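Local coordinates for protein EF0056 (Enterococcus faecalis, PDB 6ORI) that is the N-terminal part of a surface protein with immunoglobulin-like architecture, probably contributing to enterococcal biofilm formation, though its precise function is not established, at residues E69-L74 with R168-S173; G279-M284 with G299-D304. All blocks are in the same frame, centred on the assembly; numbering follows the deposited sequence. Where two conformers were deposited one is given.

Interaction 1: E69-L74 with R168-S173; sequences EIRLQL and RIYLVS
Glu69, Arg71 and Gln73 pair in turn with Val172, Tyr170 and Arg168 as the hydrogen-bonded pairs of an antiparallel sheet, with Ile70–Leu171 and Leu72–Ile169 as the non-hydrogen-bonded pairs between them. The axes of the two short segments approach to 4.7 Å, their N-to-C directions 151° apart. Six N-H···O bonds join 69-74 to 168-173, typified by Arg71 N to Tyr170 O at 2.8 Å. Strand 113-117 flanks 69-74 on its other edge, while 179-181 and 184-189 pair with 168-173, so both strands are internal to the sheet.

On one face Ile70 CG2 packs against Ile169 CG1 at 3.8 Å. The other face is largely polar, though buried. Tyr170 takes a chi1 of 57°, which leans its ring across the neighbouring strand, where Arg71 CB sits over one face in a CH-pi contact, 3.7 Å from the centroid. Arg168 NH1 lies over the opposite face. The Tyr170 hydroxyl and Arg71 NH1 both reach Glu21, Arg71 NH2 pairs with Asp178, and Arg168 with Glu185. Arg71 grips Glu69 side-on, NE and NH2 converging on OE1, with Val172 CG2 over the guanidinium 3.8 Å from NE. Gln73 NE2 bonds Phe19 O. One water also links three polar ends, donating to Gln73 OE1 at 2.6 Å and to Tyr170 OH while accepting from Arg168 NH1 at 2.9 Å.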
ATOM      1  N   GLU A  69      -5.046  15.627   9.396  1.00  5.05           N
ATOM      2  CA  GLU A  69      -4.905  14.622  10.455  1.00  4.49           C
ATOM      3  C   GLU A  69      -4.679  13.238   9.873  1.00  5.36           C
ATOM      4  O   GLU A  69      -5.464  12.752   9.061  1.00  5.38           O
ATOM      5  CB  GLU A  69      -6.145  14.609  11.326  1.00  4.82           C
ATOM      6  CG  GLU A  69      -6.077  13.650  12.490  1.00  7.26           C
ATOM      7  CD  GLU A  69      -7.249  13.850  13.404  1.00  6.94           C
ATOM      8  OE1 GLU A  69      -8.307  13.237  13.136  1.00  9.23           O
ATOM      9  OE2 GLU A  69      -7.119  14.671  14.336  1.00 10.85           O
ATOM     10  N   ILE A  70      -3.607  12.601  10.309  1.00  3.96           N
ATOM     11  CA  ILE A  70      -3.301  11.245   9.906  1.00  4.53           C
ATOM     12  C   ILE A  70      -4.076  10.313  10.809  1.00  5.83           C
ATOM     13  O   ILE A  70      -4.086  10.499  12.044  1.00  5.92           O
ATOM     14  CB  ILE A  70      -1.796  10.963  10.064  1.00  4.64           C
ATOM     15  CG1 ILE A  70      -0.965  11.834   9.104  1.00  4.48           C
ATOM     16  CG2 ILE A  70      -1.484   9.465   9.831  1.00  5.71           C
ATOM     17  CD1 ILE A  70       0.522  11.793   9.385  1.00  6.23           C
ATOM     18  N   ARG A  71      -4.763   9.353  10.214  1.00  3.83           N
ATOM     19  CA  ARG A  71      -5.449   8.325  10.951  1.00  4.16           C
ATOM     20  C   ARG A  71      -4.855   6.976  10.632  1.00  4.50           C
ATOM     21  O   ARG A  71      -4.496   6.688   9.484  1.00  4.59           O
ATOM     22  CB  ARG A  71      -6.948   8.360  10.692  1.00  5.32           C
ATOM     23  CG  ARG A  71      -7.549   9.590  11.389  1.00  9.57           C
ATOM     24  CD  ARG A  71      -9.032   9.626  11.421  1.00 11.92           C
ATOM     25  NE  ARG A  71      -9.479  10.858  12.056  1.00  9.40           N
ATOM     26  CZ  ARG A  71     -10.744  11.226  12.129  1.00 15.12           C
ATOM     27  NH1 ARG A  71     -11.699  10.482  11.592  1.00 19.62           N
ATOM     28  NH2 ARG A  71     -11.044  12.365  12.716  1.00 16.43           N
ATOM     29  N   LEU A  72      -4.699   6.155  11.669  1.00  5.12           N
ATOM     30  CA  LEU A  72      -4.129   4.817  11.554  1.00  4.35           C
ATOM     31  C   LEU A  72      -5.152   3.854  12.147  1.00  4.64           C
ATOM     32  O   LEU A  72      -5.463   3.912  13.343  1.00  4.74           O
ATOM     33  CB  LEU A  72      -2.822   4.725  12.310  1.00  6.36           C
ATOM     34  CG  LEU A  72      -2.187   3.344  12.353  1.00  5.75           C
ATOM     35  CD1 LEU A  72      -1.738   2.872  10.978  1.00  6.37           C
ATOM     36  CD2 LEU A  72      -1.025   3.358  13.334  1.00  8.38           C
ATOM     37  N   GLN A  73      -5.717   3.001  11.296  0.51  4.20           N
ATOM     38  CA  GLN A  73      -6.609   1.929  11.721  0.51  4.43           C
ATOM     39  C   GLN A  73      -5.797   0.640  11.813  0.51  4.60           C
ATOM     40  O   GLN A  73      -5.010   0.325  10.899  0.51  3.71           O
ATOM     41  CB  GLN A  73      -7.794   1.730  10.764  0.51  7.94           C
ATOM     42  CG  GLN A  73      -8.738   0.598  11.199  0.51  9.27           C
ATOM     43  CD  GLN A  73     -10.042   0.543  10.404  0.51 11.17           C
ATOM     44  OE1 GLN A  73     -10.599   1.571  10.017  0.51 14.26           O
ATOM     45  NE2 GLN A  73     -10.548  -0.665  10.187  0.51  7.41           N
ATOM     46  N   LEU A  74      -5.973  -0.094  12.914  1.00  3.64           N
ATOM     47  CA  LEU A  74      -5.334  -1.394  13.087  1.00  4.00           C
ATOM     48  C   LEU A  74      -6.396  -2.466  13.226  1.00  5.78           C
ATOM     49  O   LEU A  74      -7.443  -2.252  13.806  1.00  5.80           O
ATOM     50  CB  LEU A  74      -4.447  -1.420  14.327  1.00  5.41           C
ATOM     51  CG  LEU A  74      -3.304  -0.436  14.334  1.00  4.83           C
ATOM     52  CD1 LEU A  74      -2.583  -0.570  15.656  1.00  6.10           C
ATOM     53  CD2 LEU A  74      -2.355  -0.639  13.178  1.00  6.28           C
ATOM     54  N   ARG A 168      -4.629   0.283   8.038  1.00  6.76           N
ATOM     55  CA  ARG A 168      -4.949   1.311   7.050  1.00  5.77           C
ATOM     56  C   ARG A 168      -4.465   2.647   7.570  1.00  5.86           C
ATOM     57  O   ARG A 168      -4.810   3.032   8.693  1.00  6.63           O
ATOM     58  CB  ARG A 168      -6.457   1.357   6.787  1.00  7.81           C
ATOM     59  CG  ARG A 168      -6.911   2.459   5.810  1.00  6.71           C
ATOM     60  CD  ARG A 168      -8.416   2.698   5.890  1.00 12.36           C
ATOM     61  NE  ARG A 168      -8.936   3.421   4.740  1.00 11.73           N
ATOM     62  CZ  ARG A 168     -10.080   4.100   4.720  1.00 12.73           C
ATOM     63  NH1 ARG A 168     -10.841   4.208   5.798  1.00 13.22           N
ATOM     64  NH2 ARG A 168     -10.458   4.679   3.591  1.00 14.27           N
ATOM     65  N   ILE A 169      -3.669   3.367   6.788  1.00  4.39           N
ATOM     66  CA  ILE A 169      -3.272   4.720   7.120  1.00  3.47           C
ATOM     67  C   ILE A 169      -3.866   5.677   6.087  1.00  4.35           C
ATOM     68  O   ILE A 169      -3.940   5.360   4.894  1.00  4.55           O
ATOM     69  CB  ILE A 169      -1.742   4.838   7.251  1.00  4.95           C
ATOM     70  CG1 ILE A 169      -1.364   6.159   7.935  1.00  5.04           C
ATOM     71  CG2 ILE A 169      -1.059   4.670   5.895  1.00  5.71           C
ATOM     72  CD1 ILE A 169       0.096   6.261   8.314  1.00  8.83           C
ATOM     73  N   TYR A 170      -4.368   6.814   6.544  1.00  4.58           N
ATOM     74  CA  TYR A 170      -5.042   7.736   5.649  1.00  4.45           C
ATOM     75  C   TYR A 170      -5.027   9.136   6.218  1.00  3.68           C
ATOM     76  O   TYR A 170      -4.691   9.340   7.373  1.00  5.21           O
ATOM     77  CB  TYR A 170      -6.473   7.270   5.337  1.00  4.60           C
ATOM     78  CG  TYR A 170      -7.401   7.045   6.515  1.00  5.42           C
ATOM     79  CD1 TYR A 170      -7.276   5.913   7.324  1.00  5.80           C
ATOM     80  CD2 TYR A 170      -8.453   7.912   6.774  1.00  6.57           C
ATOM     81  CE1 TYR A 170      -8.153   5.691   8.384  1.00  6.42           C
ATOM     82  CE2 TYR A 170      -9.325   7.689   7.832  1.00  6.25           C
ATOM     83  CZ  TYR A 170      -9.162   6.565   8.616  1.00  7.38           C
ATOM     84  OH  TYR A 170     -10.012   6.287   9.660  1.00 11.23           O
ATOM     85  N   LEU A 171      -5.353  10.107   5.376  1.00  5.14           N
ATOM     86  CA  LEU A 171      -5.347  11.507   5.751  1.00  5.16           C
ATOM     87  C   LEU A 171      -6.747  12.077   5.682  1.00  5.34           C
ATOM     88  O   LEU A 171      -7.432  11.877   4.674  1.00  6.29           O
ATOM     89  CB  LEU A 171      -4.438  12.248   4.789  1.00  6.27           C
ATOM     90  CG  LEU A 171      -4.224  13.723   5.057  1.00  7.12           C
ATOM     91  CD1 LEU A 171      -3.466  13.903   6.350  1.00  7.73           C
ATOM     92  CD2 LEU A 171      -3.474  14.358   3.888  1.00  7.55           C
ATOM     93  N   VAL A 172      -7.167  12.778   6.732  1.00  5.30           N
ATOM     94  CA  VAL A 172      -8.466  13.457   6.706  1.00  5.75           C
ATOM     95  C   VAL A 172      -8.268  14.944   6.868  1.00  6.41           C
ATOM     96  O   VAL A 172      -7.216  15.405   7.300  1.00  7.11           O
ATOM     97  CB  VAL A 172      -9.448  12.941   7.781  1.00  8.15           C
ATOM     98  CG1 VAL A 172      -9.678  11.423   7.638  1.00  8.09           C
ATOM     99  CG2 VAL A 172      -8.940  13.285   9.153  1.00  7.83           C
ATOM    100  N   SER A 173      -9.309  15.684   6.504  1.00  6.89           N
ATOM    101  CA  SER A 173      -9.300  17.123   6.527  1.00  6.48           C
ATOM    102  C   SER A 173     -10.462  17.627   7.383  1.00  6.53           C
ATOM    103  O   SER A 173     -11.623  17.380   7.070  1.00  8.90           O
ATOM    104  CB  SER A 173      -9.451  17.613   5.094  1.00  7.56           C
ATOM    105  OG  SER A 173      -9.695  19.017   5.092  1.00  9.13           O
TER
HETATM  106  O   HOH W   1     -10.974   3.719   8.651  1.00 13.72           O

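Interaction 2: G279-M284 with G299-D304; sequences GIQMHM and GKKVAD
Met282 faces both Val302 and Ala303, a classic beta bulge in the antiparallel pairing of 279-284 with the edge strand 300-304. Backbone bonds define it. Met282 N donates to Ala303 O at 2.9 Å, while Met282 O takes a short bond from Val302 N (2.8 Å) and a weak one from Ala303 N. Beyond the bulge the register is shifted by one residue, and Met284 with Lys300 forms the next hydrogen-bonded pair, joined in both directions. The N-to-C directions of the two short segments make an angle of 132°.

Apolar contacts follow the bulge. Val302 spreads its methyls along the partner strand, CG1 reaching Met284 CB at 3.8 Å and CG2 touching Met282 CG, while Ala303 CB rests near Met282 CB. Met282 and Ala303 also meet Ile321, so this end of the face packs against strand 318-322 of the four-stranded sheet.

Polar side chains occupy the other face. His283 NE2 donates to Gln281 OE1 at 2.9 Å, nearly straight at 173° and in the plane of both the ring and the amide, on a lone pair of the oxygen. Ser233 N is a second donor to that oxygen. Lys301 extends from CA to CE across the Gln281 amide, its CD 3.7 Å from Gln281 CD, then bends at chi4 (-99°) to form a salt bridge from NZ to Asp304 OD1 at 2.9 Å, NZ coming from above the carboxylate plane. A water donates to the same OD1 and, weakly, to Ile280 O.

Together the two donors, His283 NE2 and Ser233 N, probably hold the Gln281 amide with its oxygen toward the imidazole, and the methylenes of Lys301 cover this pair while its charge is carried outward to Asp304.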
ATOM      1  N   GLY A 279      -8.035 -11.199 -19.106  1.00  8.92           N
ATOM      2  CA  GLY A 279      -7.116 -10.151 -19.485  1.00  7.37           C
ATOM      3  C   GLY A 279      -6.463  -9.505 -18.277  1.00  5.91           C
ATOM      4  O   GLY A 279      -7.051  -9.360 -17.204  1.00  6.31           O
ATOM      5  N   ILE A 280      -5.227  -9.082 -18.490  1.00  6.55           N
ATOM      6  CA  ILE A 280      -4.460  -8.348 -17.494  1.00  5.45           C
ATOM      7  C   ILE A 280      -3.880  -7.151 -18.212  1.00  5.28           C
ATOM      8  O   ILE A 280      -3.080  -7.310 -19.141  1.00  6.83           O
ATOM      9  CB  ILE A 280      -3.337  -9.189 -16.871  1.00  6.55           C
ATOM     10  CG1 ILE A 280      -3.927 -10.468 -16.292  1.00  8.68           C
ATOM     11  CG2 ILE A 280      -2.604  -8.383 -15.802  1.00  8.61           C
ATOM     12  CD1 ILE A 280      -2.911 -11.503 -15.932  1.00 11.11           C
ATOM     13  N   GLN A 281      -4.301  -5.957 -17.819  1.00  4.92           N
ATOM     14  CA  GLN A 281      -3.824  -4.716 -18.429  1.00  4.66           C
ATOM     15  C   GLN A 281      -2.848  -4.008 -17.529  1.00  5.30           C
ATOM     16  O   GLN A 281      -3.035  -3.969 -16.316  1.00  5.47           O
ATOM     17  CB  GLN A 281      -4.968  -3.733 -18.725  1.00  5.79           C
ATOM     18  CG  GLN A 281      -6.145  -4.354 -19.457  1.00  7.43           C
ATOM     19  CD  GLN A 281      -7.168  -3.337 -19.923  1.00  8.96           C
ATOM     20  OE1 GLN A 281      -7.212  -2.184 -19.494  1.00  7.44           O
ATOM     21  NE2 GLN A 281      -8.017  -3.774 -20.844  1.00  9.73           N
ATOM     22  N   MET A 282      -1.824  -3.412 -18.120  1.00  3.92           N
ATOM     23  CA  MET A 282      -0.916  -2.525 -17.405  1.00  4.50           C
ATOM     24  C   MET A 282      -1.309  -1.112 -17.753  1.00  4.28           C
ATOM     25  O   MET A 282      -1.475  -0.773 -18.954  1.00  3.65           O
ATOM     26  CB  MET A 282       0.521  -2.770 -17.852  1.00  4.53           C
ATOM     27  CG  MET A 282       1.543  -2.121 -16.959  1.00  6.15           C
ATOM     28  SD  MET A 282       3.179  -2.522 -17.573  1.00  6.45           S
ATOM     29  CE  MET A 282       4.170  -1.816 -16.268  1.00  6.52           C
ATOM     30  N   HIS A 283      -1.509  -0.281 -16.735  1.00  3.92           N
ATOM     31  CA  HIS A 283      -1.793   1.131 -16.953  1.00  3.52           C
ATOM     32  C   HIS A 283      -0.681   1.995 -16.411  1.00  3.21           C
ATOM     33  O   HIS A 283      -0.120   1.699 -15.349  1.00  4.47           O
ATOM     34  CB  HIS A 283      -3.092   1.551 -16.260  1.00  4.88           C
ATOM     35  CG  HIS A 283      -4.334   0.938 -16.836  1.00  5.07           C
ATOM     36  ND1 HIS A 283      -5.602   1.380 -16.511  1.00  5.21           N
ATOM     37  CD2 HIS A 283      -4.505  -0.068 -17.721  1.00  5.03           C
ATOM     38  CE1 HIS A 283      -6.496   0.657 -17.162  1.00  4.28           C
ATOM     39  NE2 HIS A 283      -5.859  -0.222 -17.915  1.00  5.23           N
ATOM     40  N   MET A 284      -0.418   3.081 -17.113  1.00  4.73           N
ATOM     41  CA  MET A 284       0.456   4.132 -16.650  1.00  5.78           C
ATOM     42  C   MET A 284      -0.379   5.138 -15.887  1.00  6.92           C
ATOM     43  O   MET A 284      -1.442   5.550 -16.362  1.00  6.27           O
ATOM     44  CB  MET A 284       1.123   4.801 -17.844  1.00  6.44           C
ATOM     45  CG  MET A 284       2.057   5.921 -17.439  1.00  7.14           C
ATOM     46  SD  MET A 284       2.856   6.765 -18.812  1.00  9.38           S
ATOM     47  CE  MET A 284       4.103   5.567 -19.252  1.00 10.13           C
ATOM     48  N   GLY A 299      -5.723   6.912 -15.776  1.00  7.11           N
ATOM     49  CA  GLY A 299      -4.667   6.072 -16.310  1.00  9.57           C
ATOM     50  C   GLY A 299      -4.743   5.967 -17.812  1.00  8.20           C
ATOM     51  O   GLY A 299      -5.662   6.474 -18.446  1.00  8.87           O
ATOM     52  N   LYS A 300      -3.747   5.294 -18.384  1.00  7.10           N
ATOM     53  CA  LYS A 300      -3.710   4.988 -19.808  1.00  8.77           C
ATOM     54  C   LYS A 300      -3.191   3.564 -19.952  1.00  7.35           C
ATOM     55  O   LYS A 300      -2.210   3.200 -19.301  1.00  7.28           O
ATOM     56  CB  LYS A 300      -2.782   5.973 -20.525  1.00 10.68           C
ATOM     57  CG  LYS A 300      -2.414   5.642 -21.946  1.00 24.82           C
ATOM     58  CD  LYS A 300      -0.918   5.850 -22.176  1.00 66.58           C
ATOM     59  CE  LYS A 300      -0.498   7.299 -21.961  1.00 47.05           C
ATOM     60  NZ  LYS A 300       0.980   7.436 -21.913  1.00 50.10           N
ATOM     61  N   LYS A 301      -3.816   2.746 -20.791  1.00  6.89           N
ATOM     62  CA  LYS A 301      -3.331   1.384 -20.988  1.00  4.73           C
ATOM     63  C   LYS A 301      -2.061   1.399 -21.817  1.00  7.16           C
ATOM     64  O   LYS A 301      -2.015   2.041 -22.872  1.00  9.14           O
ATOM     65  CB  LYS A 301      -4.376   0.503 -21.670  1.00  8.19           C
ATOM     66  CG  LYS A 301      -3.894  -0.913 -21.881  1.00  7.14           C
ATOM     67  CD  LYS A 301      -4.993  -1.763 -22.507  1.00 12.99           C
ATOM     68  CE  LYS A 301      -4.525  -3.152 -22.800  1.00 14.79           C
ATOM     69  NZ  LYS A 301      -4.160  -3.226 -24.227  1.00 18.87           N
ATOM     70  N   VAL A 302      -1.025   0.730 -21.317  1.00  4.99           N
ATOM     71  CA  VAL A 302       0.248   0.679 -22.003  1.00  4.47           C
ATOM     72  C   VAL A 302       0.659  -0.721 -22.426  1.00  3.89           C
ATOM     73  O   VAL A 302       1.564  -0.849 -23.254  1.00  5.08           O
ATOM     74  CB  VAL A 302       1.364   1.325 -21.174  1.00  5.33           C
ATOM     75  CG1 VAL A 302       1.116   2.819 -21.038  1.00  7.94           C
ATOM     76  CG2 VAL A 302       1.526   0.662 -19.811  1.00  6.20           C
ATOM     77  N   ALA A 303       0.031  -1.759 -21.900  1.00  4.13           N
ATOM     78  CA  ALA A 303       0.356  -3.125 -22.322  1.00  3.90           C
ATOM     79  C   ALA A 303      -0.683  -4.130 -21.948  1.00  4.33           C
ATOM     80  O   ALA A 303      -1.393  -3.968 -20.953  1.00  5.82           O
ATOM     81  CB  ALA A 303       1.677  -3.566 -21.727  1.00  6.54           C
ATOM     82  N   ASP A 304      -0.760  -5.184 -22.746  1.00  4.75           N
ATOM     83  CA  ASP A 304      -1.396  -6.442 -22.380  1.00  4.82           C
ATOM     84  C   ASP A 304      -0.344  -7.288 -21.693  1.00  7.06           C
ATOM     85  O   ASP A 304       0.760  -7.422 -22.219  1.00  5.99           O
ATOM     86  CB  ASP A 304      -1.861  -7.174 -23.637  1.00  7.55           C
ATOM     87  CG  ASP A 304      -2.964  -6.447 -24.362  1.00 11.91           C
ATOM     88  OD1 ASP A 304      -3.981  -6.095 -23.718  1.00 14.30           O
ATOM     89  OD2 ASP A 304      -2.808  -6.235 -25.584  1.00 18.56           O
TER
HETATM   90  O   HOH W   2      -5.034  -7.095 -21.522  1.00 12.04           O

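From the N terminus the chain first enters the sheet containing strand 68-74. Interaction 1 closes a long loop, with 93 residues between 69-74 and 168-173 that include further strands and three short helices before 166-173 comes back alongside. The chain then passes into the second domain, where interaction 2 closes a much shorter loop: 14 residues without helix or strand separate 279-284 from 299-304. The two loops are in series, neither nesting nor crossing. Interaction 1 joins internal strands of the first sheet, whereas interaction 2 adds an edge strand to the five-stranded sheet. Their centres lie about 30 Å apart, on opposite sides of the chain's centre.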